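Side-chain contacts in PA1221 (Pseudomonas aeruginosa, PDB 4DG8), which belongs to the ANL superfamily of AMP-binding enzymes, carries a phosphopantetheine attachment domain in its sequence and has adenosine monophosphate bound in this model: residues A[56-61]-A[89-94]; A[257-262]-A[273-278]; A[449-452]-A[457-460]. All coordinates share one frame; numbering follows the deposited sequence.

Interaction 1. Residues A[56-61]-A[89-94]; sequences RQLLDS and ESITCL
Leu58 and Thr92 meet first, their side chains sliding past each other in opposite directions. The CD1 methyl of Leu58 comes to 3.4 Å from Thr92 OG1, while the other branch, CD2, reaches Ile91 CG2 more loosely at 4.4 Å. Leu58 gets there because its CG stands anti to the backbone N (chi1 -178°), which carries the methyl pair across although CB itself does not aim at the neighbour. Thr92 uses its methyl as well: CG2 rests 3.7 Å from Ser61 CB, at the more exposed edge of the contact. Thr92 OG1 is hydrogen-bonded to Arg88 O, one turn back in its own helix, so this hydroxyl is tied down even where Leu58 covers it. The helix it sits on, 88-99, is the connection of a beta-alpha-beta unit, linking the adjacent parallel strands 79-83 and 103-106 in the large domain of the ANL fold. The axes of 56-61 and 89-94 cross at -64° and come within 9.5 Å of each other. Around them, Leu226 of helix 217-226 and Ile46 of strand 44-48 touch both Leu58 and Ile91, and Phe33 of helix 29-39 packs on Leu58.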
ATOM      1  N   ARG A  56     -16.974  -2.448  20.824  1.00 29.27           N
ATOM      2  CA  ARG A  56     -18.329  -2.991  20.765  1.00 27.13           C
ATOM      3  C   ARG A  56     -19.208  -2.253  19.733  1.00 26.31           C
ATOM      4  O   ARG A  56     -19.880  -2.894  18.944  1.00 31.77           O
ATOM      5  CB  ARG A  56     -18.988  -3.018  22.151  1.00 29.58           C
ATOM      6  CG  ARG A  56     -20.325  -3.772  22.219  1.00 29.13           C
ATOM      7  N   GLN A  57     -19.206  -0.924  19.727  1.00 24.37           N
ATOM      8  CA  GLN A  57     -20.003  -0.205  18.738  1.00 30.28           C
ATOM      9  C   GLN A  57     -19.556  -0.546  17.311  1.00 30.07           C
ATOM     10  O   GLN A  57     -20.389  -0.729  16.429  1.00 27.14           O
ATOM     11  CB  GLN A  57     -19.943   1.300  18.956  1.00 28.29           C
ATOM     12  CG  GLN A  57     -20.170   1.694  20.405  1.00 41.86           C
ATOM     13  CD  GLN A  57     -19.983   3.179  20.663  1.00 42.25           C
ATOM     14  OE1 GLN A  57     -18.908   3.742  20.421  1.00 40.50           O
ATOM     15  NE2 GLN A  57     -21.033   3.821  21.175  1.00 39.91           N
ATOM     16  N   LEU A  58     -18.246  -0.629  17.100  1.00 31.22           N
ATOM     17  CA  LEU A  58     -17.694  -0.962  15.787  1.00 29.05           C
ATOM     18  C   LEU A  58     -18.178  -2.337  15.342  1.00 26.98           C
ATOM     19  O   LEU A  58     -18.685  -2.486  14.229  1.00 24.16           O
ATOM     20  CB  LEU A  58     -16.160  -0.901  15.784  1.00 22.52           C
ATOM     21  CG  LEU A  58     -15.533  -1.197  14.417  1.00 23.83           C
ATOM     22  CD1 LEU A  58     -16.230  -0.384  13.320  1.00 21.80           C
ATOM     23  CD2 LEU A  58     -14.027  -0.984  14.389  1.00 23.32           C
ATOM     24  N   LEU A  59     -18.050  -3.321  16.235  1.00 28.43           N
ATOM     25  CA  LEU A  59     -18.503  -4.685  15.987  1.00 24.96           C
ATOM     26  C   LEU A  59     -20.014  -4.758  15.709  1.00 32.46           C
ATOM     27  O   LEU A  59     -20.421  -5.427  14.778  1.00 25.10           O
ATOM     28  CB  LEU A  59     -18.109  -5.617  17.144  1.00 26.78           C
ATOM     29  CG  LEU A  59     -18.479  -7.107  17.033  1.00 24.68           C
ATOM     30  CD1 LEU A  59     -17.889  -7.737  15.796  1.00 25.55           C
ATOM     31  CD2 LEU A  59     -18.063  -7.890  18.280  1.00 33.68           C
ATOM     32  N   ASP A  60     -20.833  -4.087  16.516  1.00 33.86           N
ATOM     33  CA  ASP A  60     -22.280  -4.028  16.265  1.00 40.70           C
ATOM     34  C   ASP A  60     -22.629  -3.432  14.892  1.00 36.23           C
ATOM     35  O   ASP A  60     -23.474  -3.968  14.153  1.00 30.36           O
ATOM     36  CB  ASP A  60     -23.000  -3.203  17.337  1.00 40.63           C
ATOM     37  CG  ASP A  60     -23.033  -3.880  18.700  1.00 38.23           C
ATOM     38  OD1 ASP A  60     -22.727  -5.096  18.802  1.00 36.99           O
ATOM     39  OD2 ASP A  60     -23.382  -3.172  19.674  1.00 30.34           O
ATOM     40  N   SER A  61     -22.009  -2.304  14.562  1.00 33.58           N
ATOM     41  CA  SER A  61     -22.316  -1.651  13.291  1.00 33.07           C
ATOM     42  C   SER A  61     -21.897  -2.541  12.117  1.00 27.43           C
ATOM     43  O   SER A  61     -22.646  -2.726  11.146  1.00 29.96           O
ATOM     44  CB  SER A  61     -21.649  -0.275  13.211  1.00 33.15           C
ATOM     45  OG  SER A  61     -22.091   0.561  14.269  1.00 33.75           O
ATOM     46  N   GLU A  89     -17.560   5.266   8.946  1.00 22.39           N
ATOM     47  CA  GLU A  89     -18.304   4.443   7.987  1.00 21.43           C
ATOM     48  C   GLU A  89     -17.421   3.545   7.095  1.00 26.52           C
ATOM     49  O   GLU A  89     -17.718   2.364   6.921  1.00 21.23           O
ATOM     50  CB  GLU A  89     -19.198   5.300   7.080  1.00 25.89           C
ATOM     51  CG  GLU A  89     -20.427   5.875   7.768  1.00 38.14           C
ATOM     52  CD  GLU A  89     -20.113   7.086   8.610  1.00 42.06           C
ATOM     53  OE1 GLU A  89     -19.023   7.674   8.432  1.00 38.54           O
ATOM     54  OE2 GLU A  89     -20.961   7.449   9.443  1.00 48.88           O
ATOM     55  N   SER A  90     -16.355   4.085   6.512  1.00 21.94           N
ATOM     56  CA  SER A  90     -15.560   3.248   5.599  1.00 29.60           C
ATOM     57  C   SER A  90     -14.849   2.089   6.346  1.00 15.25           C
ATOM     58  O   SER A  90     -14.842   0.935   5.883  1.00 27.71           O
ATOM     59  CB  SER A  90     -14.616   4.091   4.718  1.00 23.32           C
ATOM     60  OG  SER A  90     -13.763   4.904   5.490  1.00 25.93           O
ATOM     61  N   ILE A  91     -14.314   2.402   7.523  1.00 27.27           N
ATOM     62  CA  ILE A  91     -13.719   1.411   8.422  1.00 22.36           C
ATOM     63  C   ILE A  91     -14.718   0.293   8.776  1.00 22.78           C
ATOM     64  O   ILE A  91     -14.406  -0.914   8.704  1.00 23.74           O
ATOM     65  CB  ILE A  91     -13.234   2.088   9.743  1.00 19.86           C
ATOM     66  CG1 ILE A  91     -12.208   3.198   9.469  1.00 29.21           C
ATOM     67  CG2 ILE A  91     -12.688   1.035  10.720  1.00 18.25           C
ATOM     68  CD1 ILE A  91     -10.960   2.740   8.728  1.00 30.12           C
ATOM     69  N   THR A  92     -15.925   0.703   9.161  1.00 23.23           N
ATOM     70  CA  THR A  92     -17.002  -0.250   9.405  1.00 24.36           C
ATOM     71  C   THR A  92     -17.294  -1.118   8.161  1.00 25.62           C
ATOM     72  O   THR A  92     -17.549  -2.328   8.278  1.00 29.10           O
ATOM     73  CB  THR A  92     -18.275   0.485   9.860  1.00 25.46           C
ATOM     74  OG1 THR A  92     -17.945   1.366  10.942  1.00 21.33           O
ATOM     75  CG2 THR A  92     -19.362  -0.492  10.299  1.00 23.04           C
ATOM     76  N   CYS A  93     -17.262  -0.511   6.980  1.00 19.83           N
ATOM     77  CA  CYS A  93     -17.443  -1.282   5.744  1.00 26.20           C
ATOM     78  C   CYS A  93     -16.398  -2.371   5.619  1.00 21.80           C
ATOM     79  O   CYS A  93     -16.714  -3.500   5.261  1.00 23.34           O
ATOM     80  CB  CYS A  93     -17.325  -0.390   4.500  1.00 23.38           C
ATOM     81  SG  CYS A  93     -18.787   0.552   4.114  1.00 28.77           S
ATOM     82  N   LEU A  94     -15.142  -2.022   5.888  1.00 17.95           N
ATOM     83  CA  LEU A  94     -14.073  -3.007   5.720  1.00 22.94           C
ATOM     84  C   LEU A  94     -14.312  -4.195   6.642  1.00 25.86           C
ATOM     85  O   LEU A  94     -14.139  -5.361   6.242  1.00 26.46           O
ATOM     86  CB  LEU A  94     -12.697  -2.395   6.023  1.00 18.53           C
ATOM     87  CG  LEU A  94     -12.253  -1.210   5.156  1.00 18.83           C
ATOM     88  CD1 LEU A  94     -10.852  -0.803   5.567  1.00 23.17           C
ATOM     89  CD2 LEU A  94     -12.289  -1.566   3.667  1.00 18.54           C
TER

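Interaction 2. Residues A[257-262]-A[273-278]; sequences AWLTAS and DCLGGL
Ala257 and Leu259 pack against Leu278 and Leu275 within a beta-alpha-beta crossover: strand 256-260 runs into helix 261-270, and the chain then returns through 273-278 to the parallel neighbouring strand 280-284. The cross-contact is wholly apolar, and all four residues are buried. At one end the CB methyl of Ala257 faces the CD2 branch of Leu278 at 4.1 Å. Two residues on, along the same side of the strand, Leu259 sends CD1 to Leu275 CD2, also 4.1 Å away, the two side chains meeting at a slant. Leu275 has CG anti to its carbonyl carbon (chi1 -55°), and its branched end approaches the strand more closely than its CB direction would suggest. Leu267 and Val268 of the connecting helix, Leu281 of strand 280-284, and Leu245 and Ile249 of helix 242-250 close in around this cluster.

Backbone bonds give the returning segment its shape. Gly276 N hydrogen-bonds to Asp273 O at the end of the 3-10 turn, and a type II beta turn from Leu275 to Leu278 follows, with Gly277 taking the positive phi (99°) of its third position. Asp273, which takes no part in the apolar contact, forms a salt bridge with Arg299. The turn that sets Leu275 and Leu278 side by side is closed by Leu278 N, 3.0 Å from Leu275 O.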
ATOM      1  N   ALA A 257       2.760   5.926  13.401  1.00 23.07           N
ATOM      2  CA  ALA A 257       2.435   6.360  12.051  1.00 27.13           C
ATOM      3  C   ALA A 257       3.298   5.731  10.981  1.00 24.04           C
ATOM      4  O   ALA A 257       4.458   5.408  11.210  1.00 23.84           O
ATOM      5  CB  ALA A 257       2.470   7.899  11.945  1.00 21.26           C
ATOM      6  N   TRP A 258       2.699   5.557   9.815  1.00 21.98           N
ATOM      7  CA  TRP A 258       3.430   5.280   8.595  1.00 21.88           C
ATOM      8  C   TRP A 258       3.497   6.578   7.790  1.00 21.05           C
ATOM      9  O   TRP A 258       2.502   7.290   7.653  1.00 21.78           O
ATOM     10  CB  TRP A 258       2.716   4.205   7.766  1.00 18.79           C
ATOM     11  CG  TRP A 258       3.168   4.197   6.315  1.00 19.50           C
ATOM     12  CD1 TRP A 258       2.573   4.845   5.264  1.00 16.90           C
ATOM     13  CD2 TRP A 258       4.339   3.555   5.780  1.00 15.64           C
ATOM     14  NE1 TRP A 258       3.288   4.623   4.116  1.00 21.85           N
ATOM     15  CE2 TRP A 258       4.379   3.842   4.401  1.00 18.23           C
ATOM     16  CE3 TRP A 258       5.365   2.772   6.337  1.00 18.49           C
ATOM     17  CZ2 TRP A 258       5.390   3.346   3.553  1.00 16.67           C
ATOM     18  CZ3 TRP A 258       6.381   2.292   5.493  1.00 20.07           C
ATOM     19  CH2 TRP A 258       6.375   2.575   4.121  1.00 18.96           C
ATOM     20  N   LEU A 259       4.684   6.895   7.295  1.00 23.97           N
ATOM     21  CA  LEU A 259       4.878   8.009   6.382  1.00 19.43           C
ATOM     22  C   LEU A 259       5.813   7.534   5.294  1.00 29.36           C
ATOM     23  O   LEU A 259       6.969   7.157   5.568  1.00 24.51           O
ATOM     24  CB  LEU A 259       5.533   9.189   7.090  1.00 21.45           C
ATOM     25  CG  LEU A 259       4.775   9.768   8.282  1.00 20.57           C
ATOM     26  CD1 LEU A 259       5.661  10.798   8.960  1.00 23.67           C
ATOM     27  CD2 LEU A 259       3.449  10.389   7.834  1.00 21.52           C
ATOM     28  N   THR A 260       5.332   7.564   4.062  1.00 25.77           N
ATOM     29  CA  THR A 260       6.175   7.179   2.959  1.00 20.89           C
ATOM     30  C   THR A 260       7.404   8.096   2.884  1.00 22.16           C
ATOM     31  O   THR A 260       7.372   9.250   3.337  1.00 25.52           O
ATOM     32  CB  THR A 260       5.419   7.155   1.615  1.00 25.67           C
ATOM     33  OG1 THR A 260       6.222   6.458   0.663  1.00 28.47           O
ATOM     34  CG2 THR A 260       5.164   8.575   1.109  1.00 26.24           C
ATOM     35  N   ALA A 261       8.488   7.555   2.337  1.00 16.34           N
ATOM     36  CA  ALA A 261       9.787   8.233   2.339  1.00 18.61           C
ATOM     37  C   ALA A 261       9.718   9.702   1.920  1.00 18.90           C
ATOM     38  O   ALA A 261      10.242  10.562   2.618  1.00 20.89           O
ATOM     39  CB  ALA A 261      10.761   7.493   1.457  1.00 15.53           C
ATOM     40  N   SER A 262       9.087  10.002   0.789  1.00 22.46           N
ATOM     41  CA  SER A 262       9.136  11.387   0.289  1.00 19.57           C
ATOM     42  C   SER A 262       8.316  12.312   1.195  1.00 18.91           C
ATOM     43  O   SER A 262       8.710  13.454   1.431  1.00 21.91           O
ATOM     44  CB  SER A 262       8.747  11.477  -1.202  1.00 26.60           C
ATOM     45  OG  SER A 262       7.415  11.056  -1.408  1.00 40.93           O
ATOM     46  N   ASP A 273      10.072  19.157  14.031  1.00 25.63           N
ATOM     47  CA  ASP A 273       9.355  19.015  15.292  1.00 18.27           C
ATOM     48  C   ASP A 273       7.920  18.512  15.123  1.00 22.35           C
ATOM     49  O   ASP A 273       7.286  18.163  16.121  1.00 23.02           O
ATOM     50  CB  ASP A 273       9.349  20.317  16.117  1.00 22.44           C
ATOM     51  CG  ASP A 273      10.691  20.605  16.789  1.00 32.60           C
ATOM     52  OD1 ASP A 273      11.574  19.716  16.808  1.00 38.91           O
ATOM     53  OD2 ASP A 273      10.851  21.724  17.322  1.00 40.48           O
ATOM     54  N   CYS A 274       7.386  18.454  13.895  1.00 23.12           N
ATOM     55  CA  CYS A 274       6.000  17.975  13.759  1.00 27.97           C
ATOM     56  C   CYS A 274       5.850  16.486  14.109  1.00 27.32           C
ATOM     57  O   CYS A 274       4.744  15.976  14.290  1.00 20.74           O
ATOM     58  CB  CYS A 274       5.406  18.275  12.382  1.00 26.68           C
ATOM     59  SG  CYS A 274       5.946  17.205  11.045  1.00 25.93           S
ATOM     60  N   LEU A 275       6.970  15.792  14.211  1.00 21.87           N
ATOM     61  CA  LEU A 275       6.931  14.378  14.564  1.00 26.18           C
ATOM     62  C   LEU A 275       6.794  14.178  16.077  1.00 31.38           C
ATOM     63  O   LEU A 275       6.464  13.073  16.527  1.00 26.44           O
ATOM     64  CB  LEU A 275       8.182  13.669  14.063  1.00 21.97           C
ATOM     65  CG  LEU A 275       8.440  13.847  12.562  1.00 25.85           C
ATOM     66  CD1 LEU A 275       9.762  13.189  12.186  1.00 20.42           C
ATOM     67  CD2 LEU A 275       7.254  13.330  11.713  1.00 19.23           C
ATOM     68  N   GLY A 276       7.042  15.243  16.848  1.00 23.49           N
ATOM     69  CA  GLY A 276       7.042  15.147  18.301  1.00 31.44           C
ATOM     70  C   GLY A 276       5.778  14.490  18.835  1.00 32.56           C
ATOM     71  O   GLY A 276       4.668  14.843  18.432  1.00 33.05           O
ATOM     72  N   GLY A 277       5.931  13.525  19.741  1.00 26.12           N
ATOM     73  CA  GLY A 277       4.770  12.816  20.260  1.00 22.09           C
ATOM     74  C   GLY A 277       4.519  11.463  19.594  1.00 22.01           C
ATOM     75  O   GLY A 277       3.756  10.647  20.120  1.00 29.86           O
ATOM     76  N   LEU A 278       5.148  11.211  18.443  1.00 22.25           N
ATOM     77  CA  LEU A 278       5.137   9.858  17.857  1.00 20.28           C
ATOM     78  C   LEU A 278       6.042   8.911  18.641  1.00 21.89           C
ATOM     79  O   LEU A 278       7.185   9.250  18.962  1.00 20.94           O
ATOM     80  CB  LEU A 278       5.562   9.874  16.383  1.00 24.32           C
ATOM     81  CG  LEU A 278       4.579  10.508  15.400  1.00 21.77           C
ATOM     82  CD1 LEU A 278       5.144  10.437  13.967  1.00 22.38           C
ATOM     83  CD2 LEU A 278       3.217   9.825  15.487  1.00 17.47           C
TER

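Interaction 3. Residues A[449-452]-A[457-460]; sequences LLVR and VKQL
A beta hairpin, strands 444-454 and 457-466, holds this contact; it forms two of the three strands of a small sheet, consistent with the C-terminal domain of ANL enzymes. Arg452 and Gln459 are its hydrogen-bonded pair: Arg452 N gives to Gln459 O at 3.0 Å, and Gln459 N returns the bond to Arg452 O at 2.8 Å. Between such bonds the strands also make CA-H...O contacts, among them Val451 CA to Gln459 O.

On the face bearing these two residues the side chains add a second link. Arg452 CG stands between the backbone N and the carbonyl carbon (chi1 72°), and from there the chain runs extended, bringing the NE/NH2 edge of the guanidinium to the Gln459 amide oxygen. Both donors converge on one oxygen: Arg452 NE reaches Gln459 OE1 at 2.9 Å with a fairly straight N-H...O angle of 155°, and Arg452 NH2 reaches the same OE1 at 3.2 Å, more bent. OE1 lies at the guanidinium edge, in its plane, yet the amide plane is turned 39° from it. This double grip should limit rotation of both groups. His486 touches both side chains, and Arg454 brings a like charge near Arg452 NH1.

The opposite face is mostly apolar. Val451 and Leu460 form the non-hydrogen-bonded pair, and Leu460 CD1 lies 4.2 Å from Val451 CG2 and 4.3 Å from Leu449 CB, with Leu431 and Leu434 of helix 431-439 packing on Leu449 and Leu460. Lys458 shares this side; its NZ makes a salt bridge with Asp286, and its side chain is about 9 Å from the bound AMP. Nearer the backbone, Lys458 CB sits against the remaining methyl of Val451, CG1, at 3.8 Å.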
ATOM      1  N   LEU A 449       9.200   9.845 -20.924  1.00 45.10           N
ATOM      2  CA  LEU A 449       8.585  10.147 -19.647  1.00 47.22           C
ATOM      3  C   LEU A 449       9.673  10.379 -18.604  1.00 51.67           C
ATOM      4  O   LEU A 449      10.577   9.559 -18.445  1.00 57.16           O
ATOM      5  CB  LEU A 449       7.656   9.010 -19.209  1.00 42.33           C
ATOM      6  CG  LEU A 449       6.417   8.791 -20.088  1.00 42.49           C
ATOM      7  CD1 LEU A 449       5.560   7.660 -19.545  1.00 46.19           C
ATOM      8  CD2 LEU A 449       5.610  10.072 -20.191  1.00 39.85           C
ATOM      9  N   LEU A 450       9.571  11.504 -17.906  1.00 45.51           N
ATOM     10  CA  LEU A 450      10.540  11.911 -16.899  1.00 54.35           C
ATOM     11  C   LEU A 450       9.833  12.075 -15.558  1.00 59.39           C
ATOM     12  O   LEU A 450       8.609  12.204 -15.506  1.00 58.56           O
ATOM     13  CB  LEU A 450      11.186  13.245 -17.285  1.00 58.98           C
ATOM     14  CG  LEU A 450      11.911  13.378 -18.624  1.00 66.65           C
ATOM     15  CD1 LEU A 450      12.400  14.811 -18.796  1.00 69.63           C
ATOM     16  CD2 LEU A 450      13.073  12.394 -18.732  1.00 68.25           C
ATOM     17  N   VAL A 451      10.604  12.064 -14.475  1.00 58.13           N
ATOM     18  CA  VAL A 451      10.053  12.301 -13.146  1.00 58.75           C
ATOM     19  C   VAL A 451      10.826  13.411 -12.437  1.00 66.93           C
ATOM     20  O   VAL A 451      12.051  13.489 -12.550  1.00 68.33           O
ATOM     21  CB  VAL A 451      10.065  11.021 -12.271  1.00 51.83           C
ATOM     22  CG1 VAL A 451       9.480  11.310 -10.888  1.00 51.39           C
ATOM     23  CG2 VAL A 451       9.292   9.897 -12.950  1.00 48.58           C
ATOM     24  N   ARG A 452      10.108  14.279 -11.726  1.00 64.98           N
ATOM     25  CA  ARG A 452      10.757  15.321 -10.924  1.00 59.36           C
ATOM     26  C   ARG A 452      10.019  15.463  -9.604  1.00 53.07           C
ATOM     27  O   ARG A 452       8.946  14.898  -9.429  1.00 44.05           O
ATOM     28  CB  ARG A 452      10.793  16.658 -11.671  1.00 61.42           C
ATOM     29  CG  ARG A 452       9.441  17.339 -11.790  1.00 65.16           C
ATOM     30  CD  ARG A 452       9.522  18.625 -12.596  1.00 64.99           C
ATOM     31  NE  ARG A 452       8.224  19.291 -12.674  1.00 62.33           N
ATOM     32  CZ  ARG A 452       7.984  20.386 -13.389  1.00 66.06           C
ATOM     33  NH1 ARG A 452       8.958  20.946 -14.097  1.00 73.79           N
ATOM     34  NH2 ARG A 452       6.771  20.926 -13.398  1.00 61.49           N
ATOM     35  N   VAL A 457       5.823  15.704  -3.808  1.00 71.90           N
ATOM     36  CA  VAL A 457       5.169  14.930  -4.852  1.00 69.79           C
ATOM     37  C   VAL A 457       6.002  14.742  -6.118  1.00 66.17           C
ATOM     38  O   VAL A 457       6.570  15.700  -6.665  1.00 64.57           O
ATOM     39  CB  VAL A 457       3.778  15.514  -5.197  1.00 73.20           C
ATOM     40  CG1 VAL A 457       3.342  15.092  -6.596  1.00 73.68           C
ATOM     41  CG2 VAL A 457       2.759  15.083  -4.157  1.00 72.71           C
ATOM     42  N   LYS A 458       6.075  13.494  -6.568  1.00 55.28           N
ATOM     43  CA  LYS A 458       6.713  13.186  -7.828  1.00 55.11           C
ATOM     44  C   LYS A 458       5.729  13.546  -8.929  1.00 53.94           C
ATOM     45  O   LYS A 458       4.538  13.212  -8.870  1.00 44.47           O
ATOM     46  CB  LYS A 458       7.102  11.708  -7.923  1.00 60.59           C
ATOM     47  CG  LYS A 458       7.986  11.191  -6.795  1.00 69.42           C
ATOM     48  CD  LYS A 458       7.228  10.154  -5.973  1.00 75.81           C
ATOM     49  CE  LYS A 458       8.157   9.321  -5.100  1.00 79.77           C
ATOM     50  NZ  LYS A 458       7.419   8.185  -4.462  1.00 79.75           N
ATOM     51  N   GLN A 459       6.238  14.260  -9.919  1.00 51.46           N
ATOM     52  CA  GLN A 459       5.465  14.652 -11.066  1.00 46.77           C
ATOM     53  C   GLN A 459       6.032  13.921 -12.254  1.00 47.06           C
ATOM     54  O   GLN A 459       7.252  13.756 -12.388  1.00 47.88           O
ATOM     55  CB  GLN A 459       5.537  16.168 -11.282  1.00 51.56           C
ATOM     56  CG  GLN A 459       4.784  16.964 -10.230  1.00 54.24           C
ATOM     57  CD  GLN A 459       4.956  18.468 -10.378  1.00 62.16           C
ATOM     58  OE1 GLN A 459       5.853  18.942 -11.076  1.00 62.91           O
ATOM     59  NE2 GLN A 459       4.096  19.227  -9.709  1.00 64.45           N
ATOM     60  N   LEU A 460       5.117  13.457 -13.091  1.00 49.58           N
ATOM     61  CA  LEU A 460       5.444  12.845 -14.353  1.00 49.06           C
ATOM     62  C   LEU A 460       5.459  13.969 -15.380  1.00 50.56           C
ATOM     63  O   LEU A 460       4.616  14.866 -15.345  1.00 41.08           O
ATOM     64  CB  LEU A 460       4.379  11.812 -14.697  1.00 50.47           C
ATOM     65  CG  LEU A 460       4.687  10.767 -15.761  1.00 56.29           C
ATOM     66  CD1 LEU A 460       5.905   9.942 -15.366  1.00 55.73           C
ATOM     67  CD2 LEU A 460       3.463   9.879 -15.951  1.00 49.64           C
TER

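From the N terminus the three contacts follow in series, none enclosing or crossing another. Interaction 1 closes a loop of 27 residues and joins helix 55-72 to helix 88-99. Interaction 2 closes a shorter one of ten, mostly helix, at the outermost strand of a different sheet, its centre 27 Å from the first. Interaction 3 closes only the four residues round a hairpin turn, on the far side of the chain's centre from interaction 1, their centres 38 Å apart. Interactions 2 and 3 do meet: Ser262 OG, at the start of helix 261-270, lies 4.1 Å from Lys458 CE, a packing contact where the hairpin touches the crossover.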